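Local coordinates for xylose isomerase-like TIM barrel domain-containing protein (Parabacteroides distasonis, PDB 4KW2), which is of unknown function but adopts the xylose isomerase-like TIM-barrel fold and may be a sugar isomerase or a related barrel enzyme, at residues K23-W29 with M48-F54; I93-S99 with A118-E124; D141-H147 with L171-D177. All coordinates share one frame; numbering follows the deposited sequence.

Overall arrangement
From the N terminus the chain lays down the eight parallel barrel strands in order, and each contact pairs two strands that follow one another. Contact 1 closes the loop through helix 36-46, setting strand 50-53 beside strand 23-27. Contact 2 closes the next but one, through helix 103-116, and contact 3 the loop from 141-147 to 171-177, which holds helix 157-165. The three loops follow in series; none nests or crosses. Strands 50-53 and 91-98 are neighbours, as are 120-123 and 143-146, so the contacts together run through six adjacent staves. Contacts 1 and 2 also meet a second subunit.

Contact 1 (K23-W29 with M48-F54); sequences KVGIQTW and MGYAEAF
Glu52 N donates to Ile26 O at 2.8 Å in a nearly straight bond (175°), the middle rung of a parallel ladder. Ile26 N reaches Tyr50 O at 3.1 Å, coming from above that carbonyl's plane, and Thr28 N carries the ladder on to Glu52 O. Three water molecules add bridges along the pair: one joins Val24 O to Gly49 N, another Thr28 OG1 to Phe54 O, a third Trp29 N to Glu52 O. The side chains of Gln27 and Glu52 run side by side into the barrel, where both bond to Ser240 and Glu52 also to Thr122 and His203. At the far end of the pair, the Trp29 six-membered ring turns its edge to the face of Phe54, with CE3 over the centre and the planes at 81°. Phe54 CG sits between its own N and carbonyl carbon (chi1 77°), which swings the ring back over the start of the 3-10 turn. A leucine here would probably leave the Trp29 edge without its aromatic face. Lys23 lays CD over the Tyr50 ring, 4.0 Å from its centroid, as a CH-pi contact. On the helix side, Met48 CE, a selenomethionine methyl, lies 3.7 Å from Ile26 CB. The contact thus closes a right-handed beta-alpha-beta unit in which Gln27 and Glu52 put their polar ends into the barrel, while Val24, Ile26 and Met48 pack on the surrounding helices.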
loop_
_atom_site.group_PDB
_atom_site.type_symbol
_atom_site.label_atom_id
_atom_site.label_comp_id
_atom_site.label_asym_id
_atom_site.label_seq_id
_atom_site.Cartn_x
_atom_site.Cartn_y
_atom_site.Cartn_z
ATOM N N LYS A 23 0.688 -26.117 -9.336
ATOM C CA LYS A 23 -0.576 -26.001 -8.608
ATOM C C LYS A 23 -0.953 -24.539 -8.419
ATOM O O LYS A 23 -0.089 -23.697 -8.189
ATOM C CB LYS A 23 -0.471 -26.637 -7.230
ATOM C CG LYS A 23 -0.002 -28.078 -7.208
ATOM C CD LYS A 23 0.326 -28.489 -5.778
ATOM C CE LYS A 23 1.229 -29.707 -5.728
ATOM N NZ LYS A 23 0.497 -30.930 -6.137
ATOM N N VAL A 24 -2.247 -24.250 -8.501
ATOM C CA VAL A 24 -2.768 -22.926 -8.225
ATOM C C VAL A 24 -3.637 -22.993 -6.972
ATOM O O VAL A 24 -4.640 -23.714 -6.939
ATOM C CB VAL A 24 -3.614 -22.381 -9.395
ATOM C CG1 VAL A 24 -3.976 -20.919 -9.147
ATOM C CG2 VAL A 24 -2.861 -22.537 -10.710
ATOM N N GLY A 25 -3.242 -22.239 -5.950
ATOM C CA GLY A 25 -3.985 -22.168 -4.701
ATOM C C GLY A 25 -4.285 -20.745 -4.285
ATOM O O GLY A 25 -3.792 -19.782 -4.880
ATOM N N ILE A 26 -5.102 -20.613 -3.249
ATOM C CA ILE A 26 -5.422 -19.306 -2.701
ATOM C C ILE A 26 -4.719 -19.065 -1.368
ATOM O O ILE A 26 -4.556 -19.987 -0.570
ATOM C CB ILE A 26 -6.942 -19.139 -2.526
ATOM C CG1 ILE A 26 -7.287 -17.668 -2.300
ATOM C CG2 ILE A 26 -7.477 -20.001 -1.384
ATOM C CD1 ILE A 26 -8.770 -17.399 -2.285
ATOM N N GLN A 27 -4.298 -17.824 -1.140
ATOM C CA GLN A 27 -3.926 -17.378 0.203
ATOM C C GLN A 27 -5.205 -17.005 0.926
ATOM O O GLN A 27 -5.934 -16.111 0.486
ATOM C CB GLN A 27 -3.003 -16.169 0.149
ATOM C CG GLN A 27 -1.680 -16.435 -0.543
ATOM C CD GLN A 27 -0.776 -15.220 -0.541
ATOM O OE1 GLN A 27 -0.684 -14.506 0.462
ATOM N NE2 GLN A 27 -0.116 -14.965 -1.675
ATOM N N THR A 28 -5.488 -17.681 2.036
ATOM C CA THR A 28 -6.731 -17.429 2.768
ATOM C C THR A 28 -6.777 -15.998 3.324
ATOM O O THR A 28 -7.852 -15.479 3.607
ATOM C CB THR A 28 -6.958 -18.460 3.893
ATOM O OG1 THR A 28 -5.851 -18.451 4.798
ATOM C CG2 THR A 28 -7.110 -19.864 3.311
ATOM N N TRP A 29 -5.618 -15.354 3.459
ATOM C CA TRP A 29 -5.561 -13.934 3.836
ATOM C C TRP A 29 -6.481 -13.060 2.969
ATOM O O TRP A 29 -7.013 -12.054 3.432
ATOM C CB TRP A 29 -4.120 -13.406 3.774
ATOM C CG TRP A 29 -4.036 -11.998 4.213
ATOM C CD1 TRP A 29 -3.806 -10.914 3.427
ATOM C CD2 TRP A 29 -4.233 -11.499 5.544
ATOM N NE1 TRP A 29 -3.837 -9.769 4.181
ATOM C CE2 TRP A 29 -4.100 -10.098 5.486
ATOM C CE3 TRP A 29 -4.508 -12.103 6.775
ATOM C CZ2 TRP A 29 -4.223 -9.284 6.619
ATOM C CZ3 TRP A 29 -4.634 -11.304 7.896
ATOM C CH2 TRP A 29 -4.495 -9.902 7.811
HETATM N N MSE A 48 -10.647 -23.362 -7.209
HETATM C CA MSE A 48 -9.268 -23.729 -6.853
HETATM C C MSE A 48 -9.247 -24.886 -5.883
HETATM O O MSE A 48 -10.133 -25.009 -5.026
HETATM C CB MSE A 48 -8.565 -22.523 -6.239
HETATM C CG MSE A 48 -8.153 -21.544 -7.326
HETATM SE SE MSE A 48 -7.136 -20.064 -6.524
HETATM C CE MSE A 48 -8.675 -19.091 -5.820
ATOM N N GLY A 49 -8.223 -25.732 -5.999
ATOM C CA GLY A 49 -8.143 -26.971 -5.222
ATOM C C GLY A 49 -7.075 -26.994 -4.144
ATOM O O GLY A 49 -6.757 -28.062 -3.614
ATOM N N TYR A 50 -6.527 -25.827 -3.811
ATOM C CA TYR A 50 -5.423 -25.723 -2.846
ATOM C C TYR A 50 -5.528 -24.444 -2.026
ATOM O O TYR A 50 -6.090 -23.451 -2.484
ATOM C CB TYR A 50 -4.078 -25.738 -3.574
ATOM C CG TYR A 50 -3.829 -26.989 -4.382
ATOM C CD1 TYR A 50 -3.293 -28.126 -3.789
ATOM C CD2 TYR A 50 -4.131 -27.039 -5.746
ATOM C CE1 TYR A 50 -3.070 -29.277 -4.522
ATOM C CE2 TYR A 50 -3.906 -28.190 -6.489
ATOM C CZ TYR A 50 -3.374 -29.302 -5.870
ATOM O OH TYR A 50 -3.142 -30.443 -6.590
ATOM N N ALA A 51 -4.984 -24.467 -0.813
ATOM C CA ALA A 51 -5.005 -23.288 0.046
ATOM C C ALA A 51 -3.714 -23.133 0.849
ATOM O O ALA A 51 -3.116 -24.116 1.273
ATOM C CB ALA A 51 -6.202 -23.342 0.974
ATOM N N GLU A 52 -3.277 -21.886 1.008
ATOM C CA GLU A 52 -2.212 -21.523 1.940
ATOM C C GLU A 52 -2.864 -20.718 3.058
ATOM O O GLU A 52 -3.263 -19.567 2.850
ATOM C CB GLU A 52 -1.129 -20.692 1.248
ATOM C CG GLU A 52 -0.069 -20.142 2.202
ATOM C CD GLU A 52 1.058 -19.409 1.495
ATOM O OE1 GLU A 52 1.112 -19.450 0.244
ATOM O OE2 GLU A 52 1.897 -18.786 2.192
ATOM N N ALA A 53 -2.979 -21.322 4.237
ATOM C CA ALA A 53 -3.754 -20.719 5.314
ATOM C C ALA A 53 -2.888 -19.996 6.349
ATOM O O ALA A 53 -1.854 -20.506 6.787
ATOM C CB ALA A 53 -4.629 -21.762 5.980
ATOM N N PHE A 54 -3.337 -18.802 6.724
ATOM C CA PHE A 54 -2.720 -18.017 7.778
ATOM C C PHE A 54 -3.436 -18.304 9.099
ATOM O O PHE A 54 -4.655 -18.538 9.128
ATOM C CB PHE A 54 -2.787 -16.517 7.451
ATOM C CG PHE A 54 -4.146 -15.908 7.678
ATOM C CD1 PHE A 54 -5.139 -15.998 6.706
ATOM C CD2 PHE A 54 -4.442 -15.275 8.869
ATOM C CE1 PHE A 54 -6.398 -15.464 6.927
ATOM C CE2 PHE A 54 -5.700 -14.736 9.092
ATOM C CZ PHE A 54 -6.677 -14.829 8.119
HETATM O O HOH W 1 -6.417 -25.097 -8.387
HETATM O O HOH W 2 -6.610 -19.169 7.266
HETATM O O HOH W 3 -2.988 -16.800 3.763
#

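Contact 2 (I93-S99 with A118-E124); sequences IAFGVAS and AHIVTVE
Ile93 O takes two donors, His119 N and Ile120 N, both at 2.9 Å, and so anchors the start of a parallel strand pair in a beta-alpha-beta unit of the TIM barrel, with helix 103-116 as the connection. The Ile120 bond runs nearly along the C=O axis, whereas His119 N comes in tilted from the carbonyl plane. Next along the ladder are a weak bond from Phe95 N to Ile120 O and a sound one from Thr122 N to Phe95 O. There the register slips by one residue: a beta bulge at Gly96 and Val97, joined by a cis peptide, after which Ala98 N bonds to Thr122 O and Glu124 N to Ala98 O at 2.8 Å.

The bulge has a steric side. Thr122 OG1 lies 3.1 Å from Gly96 CA, so close that a beta carbon on Gly96 would collide with it, and the backbone angles of Gly96 also suit glycine alone. With chi1 at 51° the hydroxyl stands between its own N and carbonyl carbon, and it hydrogen-bonds to Glu52 of strand 50-53 within the barrel. The Val97 and Thr122 side chains cross at about a right angle, CG2 of Val97 touching OG1 of Thr122.

Apolar contacts are fewer. Ile93 CD1 meets the edge of the His119 ring in its plane, 3.6 Å from CD2, while His119 NE2 bonds to a sulfate ion. Phe95 CD2 touches Ala118 CB, and its ring also meets Phe112 of helix 103-116.

At the C-terminal ends a second subunit arrives: Ser99 OG also hydrogen-bonds to Val184 N of that subunit. Within the pair, the same hydroxyl, turned by chi1 -171° away from its own N, donates to Glu124 O at 2.7 Å in the carbonyl plane.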
loop_
_atom_site.group_PDB
_atom_site.type_symbol
_atom_site.label_atom_id
_atom_site.label_comp_id
_atom_site.label_asym_id
_atom_site.label_seq_id
_atom_site.Cartn_x
_atom_site.Cartn_y
_atom_site.Cartn_z
ATOM N N ILE A 93 -2.697 -27.517 1.501
ATOM C CA ILE A 93 -1.342 -27.812 1.039
ATOM C C ILE A 93 -0.269 -27.030 1.798
ATOM O O ILE A 93 0.834 -27.536 2.006
ATOM C CB ILE A 93 -1.216 -27.544 -0.484
ATOM C CG1 ILE A 93 0.040 -28.192 -1.072
ATOM C CG2 ILE A 93 -1.246 -26.055 -0.803
ATOM C CD1 ILE A 93 -0.156 -29.648 -1.409
ATOM N N ALA A 94 -0.590 -25.810 2.219
ATOM C CA ALA A 94 0.399 -24.965 2.867
ATOM C C ALA A 94 -0.163 -24.204 4.054
ATOM O O ALA A 94 -1.354 -23.921 4.122
ATOM C CB ALA A 94 0.990 -23.986 1.861
ATOM N N PHE A 95 0.726 -23.892 4.988
ATOM C CA PHE A 95 0.460 -22.929 6.031
ATOM C C PHE A 95 1.601 -21.925 6.053
ATOM O O PHE A 95 2.751 -22.283 5.822
ATOM C CB PHE A 95 0.338 -23.619 7.387
ATOM C CG PHE A 95 -0.874 -24.484 7.507
ATOM C CD1 PHE A 95 -2.118 -23.920 7.731
ATOM C CD2 PHE A 95 -0.780 -25.858 7.380
ATOM C CE1 PHE A 95 -3.248 -24.713 7.831
ATOM C CE2 PHE A 95 -1.906 -26.656 7.479
ATOM C CZ PHE A 95 -3.142 -26.081 7.705
ATOM N N GLY A 96 1.270 -20.675 6.340
ATOM C CA GLY A 96 2.262 -19.621 6.450
ATOM C C GLY A 96 1.597 -18.286 6.201
ATOM O O GLY A 96 0.415 -18.260 5.857
ATOM N N VAL A 97 2.330 -17.179 6.361
ATOM C CA VAL A 97 3.776 -17.198 6.603
ATOM C C VAL A 97 4.103 -17.163 8.103
ATOM O O VAL A 97 3.697 -16.251 8.826
ATOM C CB VAL A 97 4.478 -16.018 5.900
ATOM C CG1 VAL A 97 5.988 -16.096 6.082
ATOM C CG2 VAL A 97 4.119 -15.986 4.421
ATOM N N ALA A 98 4.868 -18.146 8.555
ATOM C CA ALA A 98 5.266 -18.214 9.951
ATOM C C ALA A 98 6.639 -17.571 10.144
ATOM O O ALA A 98 7.566 -17.815 9.377
ATOM C CB ALA A 98 5.270 -19.654 10.428
ATOM N N SER A 99 6.749 -16.744 11.177
ATOM C CA SER A 99 7.978 -16.021 11.472
ATOM C C SER A 99 8.219 -16.066 12.977
ATOM O O SER A 99 8.362 -15.033 13.630
ATOM C CB SER A 99 7.865 -14.579 10.973
ATOM O OG SER A 99 9.105 -13.895 11.057
ATOM N N ALA A 118 -0.500 -30.877 5.464
ATOM C CA ALA A 118 0.140 -29.929 4.568
ATOM C C ALA A 118 1.419 -30.548 4.020
ATOM O O ALA A 118 2.047 -31.384 4.679
ATOM C CB ALA A 118 0.443 -28.628 5.293
ATOM N N HIS A 119 1.785 -30.152 2.804
ATOM C CA HIS A 119 3.041 -30.587 2.186
ATOM C C HIS A 119 4.085 -29.473 2.180
ATOM O O HIS A 119 5.262 -29.738 1.976
ATOM C CB HIS A 119 2.798 -31.087 0.760
ATOM C CG HIS A 119 2.044 -32.380 0.696
ATOM N ND1 HIS A 119 2.478 -33.526 1.328
ATOM C CD2 HIS A 119 0.893 -32.714 0.067
ATOM C CE1 HIS A 119 1.623 -34.505 1.101
ATOM N NE2 HIS A 119 0.653 -34.039 0.336
ATOM N N ILE A 120 3.658 -28.232 2.410
ATOM C CA ILE A 120 4.557 -27.084 2.383
ATOM C C ILE A 120 4.236 -26.146 3.536
ATOM O O ILE A 120 3.090 -26.022 3.945
ATOM C CB ILE A 120 4.418 -26.270 1.074
ATOM C CG1 ILE A 120 4.428 -27.188 -0.153
ATOM C CG2 ILE A 120 5.540 -25.240 0.969
ATOM C CD1 ILE A 120 4.193 -26.472 -1.467
ATOM N N VAL A 121 5.256 -25.476 4.049
ATOM C CA VAL A 121 5.040 -24.339 4.927
ATOM C C VAL A 121 5.867 -23.177 4.397
ATOM O O VAL A 121 6.999 -23.371 3.949
ATOM C CB VAL A 121 5.393 -24.644 6.403
ATOM C CG1 VAL A 121 4.479 -25.727 6.955
ATOM C CG2 VAL A 121 6.849 -25.056 6.566
ATOM N N THR A 122 5.280 -21.984 4.407
ATOM C CA THR A 122 5.999 -20.771 4.051
ATOM C C THR A 122 6.419 -20.079 5.338
ATOM O O THR A 122 5.634 -19.980 6.285
ATOM C CB THR A 122 5.156 -19.831 3.175
ATOM O OG1 THR A 122 3.880 -19.623 3.781
ATOM C CG2 THR A 122 4.952 -20.433 1.805
ATOM N N VAL A 123 7.668 -19.617 5.363
ATOM C CA VAL A 123 8.313 -19.162 6.588
ATOM C C VAL A 123 9.245 -17.978 6.341
ATOM O O VAL A 123 9.810 -17.832 5.262
ATOM C CB VAL A 123 9.124 -20.302 7.250
ATOM C CG1 VAL A 123 8.245 -21.517 7.491
ATOM C CG2 VAL A 123 10.331 -20.694 6.405
ATOM N N GLU A 124 9.399 -17.147 7.366
ATOM C CA GLU A 124 10.277 -15.983 7.324
ATOM C C GLU A 124 11.140 -16.007 8.581
ATOM O O GLU A 124 10.827 -15.332 9.561
ATOM C CB GLU A 124 9.446 -14.696 7.242
ATOM C CG GLU A 124 10.264 -13.414 7.118
ATOM C CD GLU A 124 9.428 -12.200 6.738
ATOM O OE1 GLU A 124 8.446 -12.347 5.981
ATOM O OE2 GLU A 124 9.762 -11.087 7.192
#

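Contact 3 (D141-H147 with L171-D177); sequences DMEVAIH and LMGVCAD
Leu171 meets Met142 and Glu143 with both backbone and side chain. Its carbonyl O accepts Val144 N at 2.8 Å, CB rests 3.7 Å from Met142 O, and CD2 lies against Glu143 CG, the two side chains crossing at about a right angle. Glu143 carries its carboxylate on to a salt bridge with Lys200.

Ile146 is the second large piece. Its N donates to Gly173 O at 2.9 Å, from above the carbonyl plane, and its own O receives Cys175 N in the same manner. CG1, anti to the carbonyl carbon (chi1 -66°), lies over Gly173 O and sends CD1 to within 3.9 Å of Met172 CE. The bent selenomethionine also lays SE along Val144 CB. Gly173, the next residue after Met172, gives a short bond from its N to Val144 O, 2.6 Å.

His147 comes third, its ring crossing the Asp177 side chain at about a right angle. NE2 stands 2.8 Å from OD1, with ring and carboxylate planes 78° apart, and Cys175 SG approaches the ring obliquely.

The pair belongs to the closed barrel. Strand 120-123 flanks 143-146 and strand 199-204 flanks 172-178; Ala145 and Cys175 face inward onto Thr122, Val201 and His203, while Val144, Ile146 and Met172 pack outward against helix 130-140, and Met142 against helix 103-116.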
loop_
_atom_site.group_PDB
_atom_site.type_symbol
_atom_site.label_atom_id
_atom_site.label_comp_id
_atom_site.label_asym_id
_atom_site.label_seq_id
_atom_site.Cartn_x
_atom_site.Cartn_y
_atom_site.Cartn_z
ATOM N N ASP A 141 9.107 -34.603 6.984
ATOM C CA ASP A 141 9.056 -34.642 5.518
ATOM C C ASP A 141 8.283 -33.442 4.938
ATOM O O ASP A 141 7.565 -33.567 3.946
ATOM C CB ASP A 141 8.442 -35.964 5.046
ATOM C CG ASP A 141 8.547 -36.160 3.542
ATOM O OD1 ASP A 141 9.488 -35.615 2.924
ATOM O OD2 ASP A 141 7.681 -36.861 2.974
HETATM N N MSE A 142 8.457 -32.282 5.566
HETATM C CA MSE A 142 7.753 -31.061 5.195
HETATM C C MSE A 142 8.644 -30.225 4.327
HETATM O O MSE A 142 9.812 -30.016 4.645
HETATM C CB MSE A 142 7.435 -30.308 6.487
HETATM C CG MSE A 142 6.520 -29.103 6.287
HETATM SE SE MSE A 142 4.772 -29.662 5.584
HETATM C CE MSE A 142 4.258 -30.842 7.070
ATOM N N GLU A 143 8.109 -29.735 3.216
ATOM C CA GLU A 143 8.841 -28.784 2.395
ATOM C C GLU A 143 8.730 -27.391 2.999
ATOM O O GLU A 143 7.731 -27.054 3.632
ATOM C CB GLU A 143 8.334 -28.802 0.958
ATOM C CG GLU A 143 8.645 -30.108 0.249
ATOM C CD GLU A 143 8.352 -30.049 -1.233
ATOM O OE1 GLU A 143 7.215 -29.682 -1.608
ATOM O OE2 GLU A 143 9.264 -30.374 -2.021
ATOM N N VAL A 144 9.775 -26.596 2.812
ATOM C CA VAL A 144 9.881 -25.279 3.420
ATOM C C VAL A 144 10.185 -24.252 2.333
ATOM O O VAL A 144 11.163 -24.392 1.598
ATOM C CB VAL A 144 10.990 -25.253 4.491
ATOM C CG1 VAL A 144 11.055 -23.893 5.173
ATOM C CG2 VAL A 144 10.757 -26.353 5.518
ATOM N N ALA A 145 9.325 -23.245 2.216
ATOM C CA ALA A 145 9.537 -22.150 1.280
ATOM C C ALA A 145 9.871 -20.894 2.076
ATOM O O ALA A 145 9.010 -20.326 2.757
ATOM C CB ALA A 145 8.302 -21.934 0.424
ATOM N N ILE A 146 11.129 -20.474 1.985
ATOM C CA ILE A 146 11.635 -19.350 2.759
ATOM C C ILE A 146 11.326 -18.034 2.052
ATOM O O ILE A 146 11.605 -17.868 0.872
ATOM C CB ILE A 146 13.150 -19.494 3.025
ATOM C CG1 ILE A 146 13.397 -20.705 3.932
ATOM C CG2 ILE A 146 13.724 -18.233 3.665
ATOM C CD1 ILE A 146 14.822 -21.213 3.911
ATOM N N HIS A 147 10.731 -17.117 2.802
ATOM C CA HIS A 147 10.369 -15.788 2.337
ATOM C C HIS A 147 11.296 -14.820 3.078
ATOM O O HIS A 147 11.231 -14.716 4.302
ATOM C CB HIS A 147 8.907 -15.539 2.714
ATOM C CG HIS A 147 8.287 -14.346 2.062
ATOM N ND1 HIS A 147 8.837 -13.083 2.124
ATOM C CD2 HIS A 147 7.128 -14.217 1.374
ATOM C CE1 HIS A 147 8.059 -12.234 1.478
ATOM N NE2 HIS A 147 7.014 -12.896 1.015
ATOM N N LEU A 171 14.310 -30.201 0.557
ATOM C CA LEU A 171 13.109 -29.702 1.222
ATOM C C LEU A 171 13.181 -28.195 1.507
ATOM O O LEU A 171 12.147 -27.530 1.573
ATOM C CB LEU A 171 12.879 -30.455 2.537
ATOM C CG LEU A 171 12.670 -31.968 2.451
ATOM C CD1 LEU A 171 12.829 -32.598 3.827
ATOM C CD2 LEU A 171 11.310 -32.294 1.852
HETATM N N MSE A 172 14.395 -27.669 1.684
HETATM C CA MSE A 172 14.592 -26.243 1.966
HETATM C C MSE A 172 14.579 -25.457 0.684
HETATM O O MSE A 172 15.521 -25.523 -0.096
HETATM C CB MSE A 172 15.913 -26.020 2.702
HETATM C CG MSE A 172 15.967 -26.765 4.034
HETATM SE SE MSE A 172 14.705 -25.966 5.318
HETATM C CE MSE A 172 15.796 -24.435 5.911
ATOM N N GLY A 173 13.508 -24.700 0.461
ATOM C CA GLY A 173 13.341 -23.929 -0.774
ATOM C C GLY A 173 12.964 -22.475 -0.548
ATOM O O GLY A 173 13.135 -21.932 0.551
ATOM N N VAL A 174 12.430 -21.854 -1.596
ATOM C CA VAL A 174 12.151 -20.424 -1.609
ATOM C C VAL A 174 10.690 -20.118 -1.926
ATOM O O VAL A 174 10.106 -20.693 -2.844
ATOM C CB VAL A 174 13.048 -19.719 -2.647
ATOM C CG1 VAL A 174 12.752 -18.225 -2.712
ATOM C CG2 VAL A 174 14.510 -19.958 -2.306
ATOM N N CYS A 175 10.112 -19.207 -1.148
ATOM C CA CYS A 175 8.818 -18.602 -1.461
ATOM C C CYS A 175 9.099 -17.295 -2.179
ATOM O O CYS A 175 9.531 -16.322 -1.561
ATOM C CB CYS A 175 8.018 -18.334 -0.186
ATOM S SG CYS A 175 6.399 -17.573 -0.458
ATOM N N ALA A 176 8.868 -17.278 -3.486
ATOM C CA ALA A 176 9.186 -16.116 -4.315
ATOM C C ALA A 176 7.989 -15.188 -4.442
ATOM O O ALA A 176 6.893 -15.631 -4.765
ATOM C CB ALA A 176 9.628 -16.572 -5.694
ATOM N N ASP A 177 8.209 -13.901 -4.195
ATOM C CA ASP A 177 7.179 -12.888 -4.392
ATOM C C ASP A 177 7.205 -12.389 -5.823
ATOM O O ASP A 177 8.241 -11.947 -6.312
ATOM C CB ASP A 177 7.382 -11.706 -3.441
ATOM C CG ASP A 177 6.841 -11.973 -2.052
ATOM O OD1 ASP A 177 6.506 -13.137 -1.733
ATOM O OD2 ASP A 177 6.747 -11.008 -1.268
#